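Local coordinates for putative uncharacterized protein (Mycobacterium avium, PDB 2Z6V) that probably transfers a sulfonate group from PAPS to an acceptor that is not known, as a member of the sulfotransferase family, at residues Val67-Gly72 against Val293-Leu298; Ser22-Ile27 against Val76-Thr81; Ala56-Glu61 against Asp211-Trp216; Thr28-Val33 against Asp49-Gly54. All blocks are in the same frame, centred on the assembly; numbering follows the deposited sequence.

Contact 1. Residues Val67-Gly72 against Val293-Leu298; sequences VFTPFG and VMNTEL
V293 hands its carbonyl oxygen to the amide of T69 (T69 N to V293 O 3.0 Å, nearly linear at 174°), with the N-H arriving from above the carbonyl plane. The same oxygen lies in the plane of the F68 ring, at its edge. The CG2 branch of V293 runs beside that ring in the same direction (V293 CG2 to F68 CE1 3.8 Å), while CB and CG1 rest on the bare backbone of G72. M294 follows, its CB against V67 CG1 at 3.8 Å and its CA making a CA-H...O contact with V67 O. F68 and M294 are the non-hydrogen-bonded pair of a single antiparallel bridge, which ties the lead-in to helix 70-96 to the loop between helices 287-293 and 301-326. The T69 bond flanks it on one end and N295 N to V67 O (2.7 Å), almost along the C=O axis, on the other. N295 centres an inverse gamma turn that swings the chain into the 3-10 turn, where L298 N bonds back to N295 O. L298 then slides past V67 in the opposite direction, CD1 against V67 CA at 3.8 Å; P209 and L299 touch the same valine.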
loop_
_atom_site.group_PDB
_atom_site.type_symbol
_atom_site.label_atom_id
_atom_site.label_comp_id
_atom_site.label_asym_id
_atom_site.label_seq_id
_atom_site.Cartn_x
_atom_site.Cartn_y
_atom_site.Cartn_z
ATOM N N VAL A 67 15.227 -9.854 -18.446
ATOM C CA VAL A 67 14.037 -10.566 -17.996
ATOM C C VAL A 67 12.735 -9.864 -18.398
ATOM O O VAL A 67 11.670 -10.476 -18.414
ATOM C CB VAL A 67 14.064 -10.761 -16.479
ATOM C CG1 VAL A 67 12.829 -11.527 -16.026
ATOM C CG2 VAL A 67 15.322 -11.510 -16.093
ATOM N N PHE A 68 12.830 -8.581 -18.734
ATOM C CA PHE A 68 11.665 -7.804 -19.135
ATOM C C PHE A 68 11.188 -8.092 -20.548
ATOM O O PHE A 68 11.985 -8.297 -21.464
ATOM C CB PHE A 68 11.953 -6.300 -19.033
ATOM C CG PHE A 68 11.850 -5.750 -17.644
ATOM C CD1 PHE A 68 10.652 -5.831 -16.939
ATOM C CD2 PHE A 68 12.945 -5.145 -17.039
ATOM C CE1 PHE A 68 10.548 -5.318 -15.653
ATOM C CE2 PHE A 68 12.851 -4.628 -15.753
ATOM C CZ PHE A 68 11.649 -4.716 -15.058
ATOM N N THR A 69 9.874 -8.100 -20.712
ATOM C CA THR A 69 9.248 -8.295 -22.009
ATOM C C THR A 69 9.278 -6.904 -22.617
ATOM O O THR A 69 9.172 -5.916 -21.892
ATOM C CB THR A 69 7.777 -8.718 -21.847
ATOM O OG1 THR A 69 7.716 -10.099 -21.474
ATOM C CG2 THR A 69 7.007 -8.502 -23.133
ATOM N N PRO A 70 9.449 -6.789 -23.942
ATOM C CA PRO A 70 9.462 -5.426 -24.489
ATOM C C PRO A 70 8.217 -4.660 -24.038
ATOM O O PRO A 70 8.257 -3.453 -23.804
ATOM C CB PRO A 70 9.505 -5.655 -26.001
ATOM C CG PRO A 70 8.936 -7.045 -26.167
ATOM C CD PRO A 70 9.542 -7.791 -25.016
ATOM N N PHE A 71 7.111 -5.378 -23.905
ATOM C CA PHE A 71 5.880 -4.761 -23.454
ATOM C C PHE A 71 6.014 -4.382 -21.982
ATOM O O PHE A 71 5.665 -3.274 -21.586
ATOM C CB PHE A 71 4.708 -5.723 -23.622
ATOM C CG PHE A 71 3.518 -5.353 -22.797
ATOM C CD1 PHE A 71 2.791 -4.201 -23.082
ATOM C CD2 PHE A 71 3.160 -6.118 -21.690
ATOM C CE1 PHE A 71 1.720 -3.810 -22.270
ATOM C CE2 PHE A 71 2.097 -5.740 -20.872
ATOM C CZ PHE A 71 1.376 -4.582 -21.162
ATOM N N GLY A 72 6.521 -5.316 -21.181
ATOM C CA GLY A 72 6.696 -5.080 -19.759
ATOM C C GLY A 72 7.462 -3.807 -19.457
ATOM O O GLY A 72 7.124 -3.067 -18.531
ATOM N N VAL A 293 4.882 -8.341 -16.835
ATOM C CA VAL A 293 5.969 -7.635 -17.508
ATOM C C VAL A 293 7.286 -8.387 -17.656
ATOM O O VAL A 293 8.234 -7.851 -18.229
ATOM C CB VAL A 293 6.270 -6.293 -16.787
ATOM C CG1 VAL A 293 4.976 -5.514 -16.575
ATOM C CG2 VAL A 293 6.964 -6.548 -15.454
ATOM N N MET A 294 7.352 -9.616 -17.152
ATOM C CA MET A 294 8.588 -10.398 -17.231
ATOM C C MET A 294 8.469 -11.731 -17.958
ATOM O O MET A 294 7.385 -12.313 -18.057
ATOM C CB MET A 294 9.121 -10.704 -15.828
ATOM C CG MET A 294 9.530 -9.513 -14.999
ATOM S SD MET A 294 9.941 -10.052 -13.320
ATOM C CE MET A 294 8.752 -9.138 -12.379
ATOM N N ASN A 295 9.611 -12.205 -18.449
ATOM C CA ASN A 295 9.711 -13.503 -19.108
ATOM C C ASN A 295 9.876 -14.469 -17.939
ATOM O O ASN A 295 10.996 -14.777 -17.533
ATOM C CB ASN A 295 10.953 -13.559 -20.006
ATOM C CG ASN A 295 10.719 -12.942 -21.378
ATOM O OD1 ASN A 295 9.902 -13.436 -22.161
ATOM N ND2 ASN A 295 11.437 -11.861 -21.677
ATOM N N THR A 296 8.757 -14.934 -17.394
ATOM C CA THR A 296 8.774 -15.823 -16.240
ATOM C C THR A 296 9.708 -17.031 -16.263
ATOM O O THR A 296 10.108 -17.510 -15.198
ATOM C CB THR A 296 7.355 -16.316 -15.901
ATOM O OG1 THR A 296 6.731 -16.831 -17.080
ATOM C CG2 THR A 296 6.518 -15.176 -15.347
ATOM N N GLU A 297 10.067 -17.534 -17.443
ATOM C CA GLU A 297 10.959 -18.692 -17.488
ATOM C C GLU A 297 12.370 -18.340 -17.030
ATOM O O GLU A 297 13.156 -19.218 -16.690
ATOM C CB GLU A 297 11.014 -19.298 -18.891
ATOM C CG GLU A 297 11.426 -18.337 -19.985
ATOM C CD GLU A 297 10.232 -17.664 -20.626
ATOM O OE1 GLU A 297 9.326 -18.398 -21.090
ATOM O OE2 GLU A 297 10.204 -16.414 -20.669
ATOM N N LEU A 298 12.692 -17.055 -17.013
ATOM C CA LEU A 298 14.009 -16.627 -16.575
ATOM C C LEU A 298 14.030 -16.431 -15.057
ATOM O O LEU A 298 15.072 -16.154 -14.467
ATOM C CB LEU A 298 14.391 -15.328 -17.287
ATOM C CG LEU A 298 14.494 -15.416 -18.813
ATOM C CD1 LEU A 298 14.829 -14.052 -19.387
ATOM C CD2 LEU A 298 15.569 -16.423 -19.199
#

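Contact 2. Residues Ser22-Ile27 against Val76-Thr81; sequences SDFDNI and VLDDAT
F24 reaches from the N-terminal loop onto the side of helix 70-96 and lays its ring beside L77 and D78. With chi1 at -43°, CG stands anti to the carbonyl carbon and the ring is carried forward to the helix. It slides past L77 in the opposite sense, F24 CD1 lying 3.9 Å from L77 CB. Further out, the ring edge at CE1 and CZ reaches D78: OD1 of this aspartate sits at the ring edge, near its plane, 3.1 Å from F24 CZ, and the carboxylate is turned 70° against the ring. The polar pull on D78 OD1 comes from a salt bridge to R40, so the aromatic edge is a neighbour of that ion pair and not its partner. T81 OG1 also lies at the edge, beyond CE1, but is engaged by its own helix: it gives a 2.6 Å hydrogen bond to L77 O, which receives T81 N from the opposite face of its carbonyl plane. L77, the second large contributor, uses its two methyls on I27: CD2 lies 3.9 Å from I27 CG2, and CD1 follows close to the same methyl. I27 and F24 thereby cover L77 together. R73, on helix 70-96 itself, donates a hydrogen bond from NH2 to F24 O, while L36 and R40 of helix 30-41 pack on the F24 ring and V62 of helix 50-64 backs L77, so the loop closes over a junction of three helices.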
loop_
_atom_site.group_PDB
_atom_site.type_symbol
_atom_site.label_atom_id
_atom_site.label_comp_id
_atom_site.label_asym_id
_atom_site.label_seq_id
_atom_site.Cartn_x
_atom_site.Cartn_y
_atom_site.Cartn_z
ATOM N N SER A 22 4.236 10.529 -26.872
ATOM C CA SER A 22 4.219 9.746 -25.604
ATOM C C SER A 22 4.684 8.304 -25.818
ATOM O O SER A 22 3.948 7.363 -25.513
ATOM C CB SER A 22 2.805 9.743 -25.003
ATOM O OG SER A 22 2.380 11.050 -24.651
ATOM N N ASP A 23 5.897 8.125 -26.344
ATOM C CA ASP A 23 6.421 6.778 -26.565
ATOM C C ASP A 23 7.685 6.509 -25.754
ATOM O O ASP A 23 8.496 7.408 -25.512
ATOM C CB ASP A 23 6.686 6.524 -28.052
ATOM C CG ASP A 23 6.043 5.233 -28.538
ATOM O OD1 ASP A 23 6.288 4.176 -27.913
ATOM O OD2 ASP A 23 5.291 5.275 -29.537
ATOM N N PHE A 24 7.845 5.252 -25.349
ATOM C CA PHE A 24 8.964 4.827 -24.519
ATOM C C PHE A 24 10.142 4.268 -25.298
ATOM O O PHE A 24 10.816 3.349 -24.839
ATOM C CB PHE A 24 8.460 3.784 -23.523
ATOM C CG PHE A 24 7.145 4.142 -22.902
ATOM C CD1 PHE A 24 7.059 5.160 -21.958
ATOM C CD2 PHE A 24 5.978 3.506 -23.309
ATOM C CE1 PHE A 24 5.831 5.544 -21.429
ATOM C CE2 PHE A 24 4.743 3.880 -22.789
ATOM C CZ PHE A 24 4.670 4.904 -21.845
ATOM N N ASP A 25 10.391 4.822 -26.475
ATOM C CA ASP A 25 11.501 4.361 -27.296
ATOM C C ASP A 25 12.735 5.183 -26.959
ATOM O O ASP A 25 13.850 4.667 -26.922
ATOM C CB ASP A 25 11.161 4.524 -28.780
ATOM C CG ASP A 25 9.915 3.748 -29.182
ATOM O OD1 ASP A 25 9.963 2.498 -29.204
ATOM O OD2 ASP A 25 8.881 4.391 -29.471
ATOM N N ASN A 26 12.513 6.466 -26.693
ATOM C CA ASN A 26 13.589 7.396 -26.374
ATOM C C ASN A 26 13.721 7.673 -24.875
ATOM O O ASN A 26 14.266 8.704 -24.475
ATOM C CB ASN A 26 13.356 8.714 -27.119
ATOM C CG ASN A 26 13.126 8.513 -28.613
ATOM O OD1 ASN A 26 12.755 9.449 -29.329
ATOM N ND2 ASN A 26 13.348 7.288 -29.090
ATOM N N ILE A 27 13.216 6.763 -24.049
ATOM C CA ILE A 27 13.305 6.930 -22.602
ATOM C C ILE A 27 14.508 6.167 -22.062
ATOM O O ILE A 27 14.463 4.950 -21.876
ATOM C CB ILE A 27 12.024 6.442 -21.896
ATOM C CG1 ILE A 27 10.870 7.394 -22.222
ATOM C CG2 ILE A 27 12.258 6.353 -20.387
ATOM C CD1 ILE A 27 9.587 7.072 -21.502
ATOM N N VAL A 76 6.019 -0.656 -17.236
ATOM C CA VAL A 76 6.639 -0.088 -16.049
ATOM C C VAL A 76 6.950 1.393 -16.232
ATOM O O VAL A 76 6.725 2.196 -15.326
ATOM C CB VAL A 76 7.946 -0.809 -15.686
ATOM C CG1 VAL A 76 8.555 -0.174 -14.447
ATOM C CG2 VAL A 76 7.676 -2.276 -15.444
ATOM N N LEU A 77 7.474 1.753 -17.397
ATOM C CA LEU A 77 7.801 3.147 -17.669
ATOM C C LEU A 77 6.531 3.993 -17.769
ATOM O O LEU A 77 6.516 5.161 -17.371
ATOM C CB LEU A 77 8.618 3.259 -18.960
ATOM C CG LEU A 77 10.061 2.755 -18.865
ATOM C CD1 LEU A 77 10.673 2.671 -20.260
ATOM C CD2 LEU A 77 10.867 3.694 -17.969
ATOM N N ASP A 78 5.464 3.404 -18.297
ATOM C CA ASP A 78 4.204 4.123 -18.418
ATOM C C ASP A 78 3.635 4.401 -17.025
ATOM O O ASP A 78 3.109 5.487 -16.759
ATOM C CB ASP A 78 3.192 3.318 -19.238
ATOM C CG ASP A 78 1.947 4.124 -19.566
ATOM O OD1 ASP A 78 2.091 5.217 -20.162
ATOM O OD2 ASP A 78 0.828 3.671 -19.223
ATOM N N ASP A 79 3.745 3.418 -16.137
ATOM C CA ASP A 79 3.252 3.586 -14.778
ATOM C C ASP A 79 4.086 4.627 -14.019
ATOM O O ASP A 79 3.547 5.437 -13.261
ATOM C CB ASP A 79 3.271 2.244 -14.030
ATOM C CG ASP A 79 2.172 1.296 -14.496
ATOM O OD1 ASP A 79 1.045 1.769 -14.752
ATOM O OD2 ASP A 79 2.423 0.076 -14.591
ATOM N N ALA A 80 5.398 4.606 -14.237
ATOM C CA ALA A 80 6.296 5.544 -13.573
ATOM C C ALA A 80 5.967 6.962 -14.011
ATOM O O ALA A 80 5.950 7.886 -13.194
ATOM C CB ALA A 80 7.738 5.217 -13.908
ATOM N N THR A 81 5.695 7.119 -15.304
ATOM C CA THR A 81 5.364 8.416 -15.881
ATOM C C THR A 81 4.101 8.943 -15.243
ATOM O O THR A 81 4.069 10.072 -14.780
ATOM C CB THR A 81 5.149 8.315 -17.401
ATOM O OG1 THR A 81 6.296 7.703 -17.999
ATOM C CG2 THR A 81 4.945 9.704 -18.012
#

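Contact 3. Residues Ala56-Glu61 against Asp211-Trp216; sequences ALIVDE and DRYARW
L57 points its forked end between two flat groups of the opposing helix, W216 and the guanidinium of R212, and each methyl takes one of them. CD1 sits over the face of the indole, 3.7 Å from the centroid of the W216 five-membered ring and 28° off its normal, a CH-pi contact. CD2 lies over a face of the guanidinium, toward its rim, 3.8 Å from R212 NH1. R212 gets there on a chain that is extended as far as CD and then bent at chi3. The R212 and D60 side chains cross at about a right angle, with the two planar groups turned 57° against each other. D60 OD2 takes R212 NH2 at 3.2 Å with its anti lone pair, and a weak second bond comes from R212 NH1. E61 slides past the arginine in the opposite direction, and E61 OE1 stands 3.9 Å from R212 NH2, a long ion pair; its OE2 is hydrogen-bonded to T210. On the inner side the I58 and Y213 side chains cross obliquely, I58 CG1 4.1 Å from Y213 CD1, while the Y213 hydroxyl is tied to G201 N. A salt-bridge network of D60, E61 and R212 and an aliphatic-aromatic layer below it are joined here in an antiparallel helix pair that packs helix 50-64 against helix 212-219; the axes of segments 56-61 and 212-216 come within 10.4 Å at 167°.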
loop_
_atom_site.group_PDB
_atom_site.type_symbol
_atom_site.label_atom_id
_atom_site.label_comp_id
_atom_site.label_asym_id
_atom_site.label_seq_id
_atom_site.Cartn_x
_atom_site.Cartn_y
_atom_site.Cartn_z
ATOM N N ALA A 56 15.574 6.524 -11.116
ATOM C CA ALA A 56 16.778 6.191 -11.879
ATOM C C ALA A 56 17.139 4.706 -11.749
ATOM O O ALA A 56 17.612 4.093 -12.707
ATOM C CB ALA A 56 17.946 7.060 -11.432
ATOM N N LEU A 57 16.917 4.134 -10.568
ATOM C CA LEU A 57 17.192 2.720 -10.335
ATOM C C LEU A 57 16.235 1.863 -11.158
ATOM O O LEU A 57 16.634 0.882 -11.786
ATOM C CB LEU A 57 17.007 2.379 -8.862
ATOM C CG LEU A 57 18.093 2.840 -7.898
ATOM C CD1 LEU A 57 17.708 2.463 -6.472
ATOM C CD2 LEU A 57 19.421 2.186 -8.287
ATOM N N ILE A 58 14.961 2.241 -11.135
ATOM C CA ILE A 58 13.928 1.522 -11.869
ATOM C C ILE A 58 14.222 1.557 -13.367
ATOM O O ILE A 58 14.241 0.520 -14.029
ATOM C CB ILE A 58 12.521 2.145 -11.600
ATOM C CG1 ILE A 58 12.160 1.977 -10.123
ATOM C CG2 ILE A 58 11.465 1.495 -12.485
ATOM C CD1 ILE A 58 10.919 2.740 -9.690
ATOM N N VAL A 59 14.449 2.758 -13.889
ATOM C CA VAL A 59 14.728 2.956 -15.309
ATOM C C VAL A 59 15.970 2.211 -15.780
ATOM O O VAL A 59 15.967 1.588 -16.842
ATOM C CB VAL A 59 14.900 4.451 -15.628
ATOM C CG1 VAL A 59 15.305 4.634 -17.076
ATOM C CG2 VAL A 59 13.602 5.184 -15.338
ATOM N N ASP A 60 17.032 2.280 -14.989
ATOM C CA ASP A 60 18.268 1.610 -15.340
ATOM C C ASP A 60 18.046 0.117 -15.530
ATOM O O ASP A 60 18.657 -0.506 -16.401
ATOM C CB ASP A 60 19.315 1.822 -14.253
ATOM C CG ASP A 60 20.630 1.165 -14.594
ATOM O OD1 ASP A 60 21.222 1.548 -15.627
ATOM O OD2 ASP A 60 21.065 0.265 -13.843
ATOM N N GLU A 61 17.164 -0.451 -14.713
ATOM C CA GLU A 61 16.883 -1.872 -14.785
ATOM C C GLU A 61 15.965 -2.263 -15.939
ATOM O O GLU A 61 16.216 -3.264 -16.606
ATOM C CB GLU A 61 16.294 -2.366 -13.462
ATOM C CG GLU A 61 16.474 -3.861 -13.259
ATOM C CD GLU A 61 16.186 -4.306 -11.838
ATOM O OE1 GLU A 61 16.476 -3.527 -10.906
ATOM O OE2 GLU A 61 15.689 -5.440 -11.651
ATOM N N ASP A 211 16.472 -7.644 -6.770
ATOM C CA ASP A 211 16.115 -7.055 -5.489
ATOM C C ASP A 211 16.969 -5.827 -5.192
ATOM O O ASP A 211 17.024 -5.369 -4.054
ATOM C CB ASP A 211 16.274 -8.092 -4.371
ATOM C CG ASP A 211 17.726 -8.395 -4.053
ATOM O OD1 ASP A 211 18.574 -8.314 -4.964
ATOM O OD2 ASP A 211 18.021 -8.729 -2.888
ATOM N N ARG A 212 17.636 -5.290 -6.210
ATOM C CA ARG A 212 18.455 -4.108 -6.000
ATOM C C ARG A 212 17.601 -2.946 -5.498
ATOM O O ARG A 212 17.956 -2.290 -4.520
ATOM C CB ARG A 212 19.173 -3.683 -7.283
ATOM C CG ARG A 212 19.965 -2.388 -7.096
ATOM C CD ARG A 212 20.705 -1.929 -8.350
ATOM N NE ARG A 212 19.812 -1.746 -9.495
ATOM C CZ ARG A 212 20.071 -0.951 -10.529
ATOM N NH1 ARG A 212 21.199 -0.250 -10.564
ATOM N NH2 ARG A 212 19.207 -0.867 -11.532
ATOM N N TYR A 213 16.478 -2.687 -6.162
ATOM C CA TYR A 213 15.614 -1.590 -5.744
ATOM C C TYR A 213 15.134 -1.778 -4.301
ATOM O O TYR A 213 15.143 -0.827 -3.516
ATOM C CB TYR A 213 14.404 -1.449 -6.675
ATOM C CG TYR A 213 13.456 -0.357 -6.242
ATOM C CD1 TYR A 213 13.727 0.985 -6.520
ATOM C CD2 TYR A 213 12.333 -0.655 -5.472
ATOM C CE1 TYR A 213 12.904 2.006 -6.031
ATOM C CE2 TYR A 213 11.505 0.353 -4.977
ATOM C CZ TYR A 213 11.798 1.680 -5.255
ATOM O OH TYR A 213 11.004 2.670 -4.720
ATOM N N ALA A 214 14.723 -2.995 -3.952
ATOM C CA ALA A 214 14.245 -3.274 -2.600
ATOM C C ALA A 214 15.329 -3.122 -1.522
ATOM O O ALA A 214 15.043 -2.703 -0.404
ATOM C CB ALA A 214 13.644 -4.678 -2.534
ATOM N N ARG A 215 16.568 -3.467 -1.852
ATOM C CA ARG A 215 17.637 -3.359 -0.872
ATOM C C ARG A 215 17.997 -1.901 -0.678
ATOM O O ARG A 215 18.384 -1.486 0.418
ATOM C CB ARG A 215 18.864 -4.163 -1.312
ATOM C CG ARG A 215 18.620 -5.679 -1.378
ATOM C CD ARG A 215 19.905 -6.457 -1.660
ATOM N NE ARG A 215 20.706 -6.645 -0.450
ATOM C CZ ARG A 215 20.557 -7.659 0.403
ATOM N NH1 ARG A 215 19.638 -8.595 0.178
ATOM N NH2 ARG A 215 21.317 -7.728 1.492
ATOM N N TRP A 216 17.847 -1.119 -1.741
ATOM C CA TRP A 216 18.159 0.300 -1.673
ATOM C C TRP A 216 17.133 0.973 -0.791
ATOM O O TRP A 216 17.468 1.767 0.092
ATOM C CB TRP A 216 18.097 0.935 -3.058
ATOM C CG TRP A 216 18.123 2.442 -3.014
ATOM C CD1 TRP A 216 19.203 3.239 -2.745
ATOM C CD2 TRP A 216 17.009 3.330 -3.217
ATOM N NE1 TRP A 216 18.831 4.566 -2.769
ATOM C CE2 TRP A 216 17.493 4.651 -3.056
ATOM C CE3 TRP A 216 15.653 3.136 -3.521
ATOM C CZ2 TRP A 216 16.666 5.779 -3.191
ATOM C CZ3 TRP A 216 14.828 4.255 -3.658
ATOM C CH2 TRP A 216 15.342 5.562 -3.491
#

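Contact 4. Residues Thr28-Val33 against Asp49-Gly54; sequences TTADDV and DSWREG
R52 spreads its guanidinium over the methyl of A30, whose CB stands 4.2 Å above the centre of that plane. The arginine chain is extended from CG to NE, which brings the flat end to D31, the next residue of the same helix turn, and ties the start of helix 30-41 to the start of helix 50-64, the next helix in the chain. D31 and R52 cross at about a right angle. R52 NH2 drives a nearly straight bond (167°) into D31 OD2 at 2.8 Å: the oxygen lies in the guanidinium plane, yet the donor meets it from well above the carboxylate plane. R52 NE adds weak bonds to both carboxylate oxygens, D31 OD1 at 3.5 Å and D31 OD2 at 3.4 Å. Beneath the ion pair, W51 slips the edge of its six-membered ring toward the helix start, with CZ3 3.9 Å from A30 O. Its chi1 of 57° holds the indole between backbone N and carbonyl, where F34 meets it at about 25° between ring planes. Helix 30-41 opens with a capping box between T29, the N-cap, and D32: D32 OD2 takes T29 N at 2.9 Å, and D32 N bonds weakly back to T29 OG1. T28 N reaches D32 OD2 from the opposite face to T29 N. A water gives a bond to D31 OD1 at 3.2 Å and a weak one to D49. D31 lies in the first turn of helix 30-41, where the helix end and R52 together would probably favour its ionised form.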
loop_
_atom_site.group_PDB
_atom_site.type_symbol
_atom_site.label_atom_id
_atom_site.label_comp_id
_atom_site.label_asym_id
_atom_site.label_seq_id
_atom_site.Cartn_x
_atom_site.Cartn_y
_atom_site.Cartn_z
ATOM N N THR A 28 15.584 6.899 -21.807
ATOM C CA THR A 28 16.808 6.293 -21.313
ATOM C C THR A 28 17.145 6.704 -19.874
ATOM O O THR A 28 17.820 5.960 -19.159
ATOM C CB THR A 28 17.991 6.625 -22.277
ATOM O OG1 THR A 28 19.225 6.156 -21.720
ATOM C CG2 THR A 28 18.076 8.123 -22.534
ATOM N N THR A 29 16.662 7.869 -19.446
ATOM C CA THR A 29 16.930 8.343 -18.089
ATOM C C THR A 29 15.683 8.784 -17.325
ATOM O O THR A 29 14.592 8.880 -17.882
ATOM C CB THR A 29 17.898 9.540 -18.085
ATOM O OG1 THR A 29 17.240 10.689 -18.638
ATOM C CG2 THR A 29 19.136 9.227 -18.900
ATOM N N ALA A 30 15.866 9.063 -16.041
ATOM C CA ALA A 30 14.778 9.516 -15.192
ATOM C C ALA A 30 14.284 10.873 -15.677
ATOM O O ALA A 30 13.095 11.185 -15.572
ATOM C CB ALA A 30 15.247 9.621 -13.754
ATOM N N ASP A 31 15.197 11.680 -16.213
ATOM C CA ASP A 31 14.826 13.003 -16.705
ATOM C C ASP A 31 13.930 12.921 -17.940
ATOM O O ASP A 31 13.106 13.807 -18.170
ATOM C CB ASP A 31 16.077 13.833 -17.012
ATOM C CG ASP A 31 16.836 14.242 -15.754
ATOM O OD1 ASP A 31 16.213 14.817 -14.828
ATOM O OD2 ASP A 31 18.059 13.997 -15.694
ATOM N N ASP A 32 14.094 11.863 -18.733
ATOM C CA ASP A 32 13.267 11.678 -19.922
ATOM C C ASP A 32 11.850 11.382 -19.468
ATOM O O ASP A 32 10.879 11.872 -20.049
ATOM C CB ASP A 32 13.773 10.512 -20.776
ATOM C CG ASP A 32 15.120 10.795 -21.424
ATOM O OD1 ASP A 32 15.317 11.919 -21.948
ATOM O OD2 ASP A 32 15.974 9.882 -21.420
ATOM N N VAL A 33 11.740 10.563 -18.426
ATOM C CA VAL A 33 10.451 10.207 -17.857
ATOM C C VAL A 33 9.811 11.504 -17.362
ATOM O O VAL A 33 8.617 11.742 -17.553
ATOM C CB VAL A 33 10.629 9.222 -16.674
ATOM C CG1 VAL A 33 9.307 9.001 -15.954
ATOM C CG2 VAL A 33 11.167 7.903 -17.187
ATOM N N ASP A 49 13.961 17.151 -5.489
ATOM C CA ASP A 49 14.742 16.219 -6.293
ATOM C C ASP A 49 14.608 14.773 -5.805
ATOM O O ASP A 49 15.079 13.843 -6.466
ATOM C CB ASP A 49 16.211 16.639 -6.201
ATOM C CG ASP A 49 17.024 16.206 -7.394
ATOM O OD1 ASP A 49 18.271 16.145 -7.264
ATOM O OD2 ASP A 49 16.426 15.945 -8.464
ATOM N N SER A 50 13.972 14.597 -4.649
ATOM C CA SER A 50 13.809 13.285 -4.013
ATOM C C SER A 50 13.302 12.134 -4.874
ATOM O O SER A 50 13.628 10.974 -4.617
ATOM C CB SER A 50 12.909 13.414 -2.778
ATOM O OG SER A 50 11.609 13.848 -3.125
ATOM N N TRP A 51 12.509 12.456 -5.889
ATOM C CA TRP A 51 11.935 11.452 -6.774
ATOM C C TRP A 51 12.938 10.787 -7.701
ATOM O O TRP A 51 12.790 9.623 -8.057
ATOM C CB TRP A 51 10.848 12.091 -7.639
ATOM C CG TRP A 51 11.358 13.256 -8.442
ATOM C CD1 TRP A 51 11.399 14.560 -8.054
ATOM C CD2 TRP A 51 11.944 13.209 -9.754
ATOM N NE1 TRP A 51 11.970 15.331 -9.036
ATOM C CE2 TRP A 51 12.317 14.528 -10.090
ATOM C CE3 TRP A 51 12.192 12.180 -10.675
ATOM C CZ2 TRP A 51 12.927 14.850 -11.313
ATOM C CZ3 TRP A 51 12.799 12.499 -11.891
ATOM C CH2 TRP A 51 13.159 13.824 -12.196
ATOM N N ARG A 52 13.960 11.538 -8.085
ATOM C CA ARG A 52 14.950 11.063 -9.030
ATOM C C ARG A 52 15.764 9.831 -8.679
ATOM O O ARG A 52 15.904 8.935 -9.505
ATOM C CB ARG A 52 15.895 12.204 -9.392
ATOM C CG ARG A 52 16.745 11.892 -10.600
ATOM C CD ARG A 52 17.543 13.091 -11.080
ATOM N NE ARG A 52 17.926 12.913 -12.480
ATOM C CZ ARG A 52 18.659 11.898 -12.942
ATOM N NH1 ARG A 52 19.103 10.954 -12.117
ATOM N NH2 ARG A 52 18.936 11.814 -14.239
ATOM N N GLU A 53 16.300 9.762 -7.471
ATOM C CA GLU A 53 17.130 8.614 -7.131
ATOM C C GLU A 53 16.463 7.257 -7.371
ATOM O O GLU A 53 17.048 6.389 -8.021
ATOM C CB GLU A 53 17.634 8.717 -5.689
ATOM C CG GLU A 53 18.549 7.569 -5.310
ATOM C CD GLU A 53 19.318 7.804 -4.026
ATOM O OE1 GLU A 53 18.813 8.525 -3.133
ATOM O OE2 GLU A 53 20.431 7.243 -3.907
ATOM N N GLY A 54 15.246 7.081 -6.856
ATOM C CA GLY A 54 14.534 5.828 -7.031
ATOM C C GLY A 54 14.128 5.543 -8.469
ATOM O O GLY A 54 14.275 4.410 -8.954
HETATM O O HOH W 1 16.320 16.013 -11.881
#

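Helix 50-64 is common to contacts 3 and 4 and helix 70-96 to contacts 1 and 2, and side-chain touches join the two pairs into one patch on one side of the chain's centre. Contact 2 leans on contact 3 where V76 CG1 lies 3.9 Å from I58 CG2, and on contact 4 where I27 CG2 lies 3.7 Å from V33 CG2. Contact 1 joins the patch through F68 CE2, 3.7 Å from E61 O, but stays about 11 Å from contact 4 at the nearest atoms. A bound palmitic acid lies about 7 Å from the side chain of Y213 in contact 3 and about 9 Å from that of M294 in contact 1.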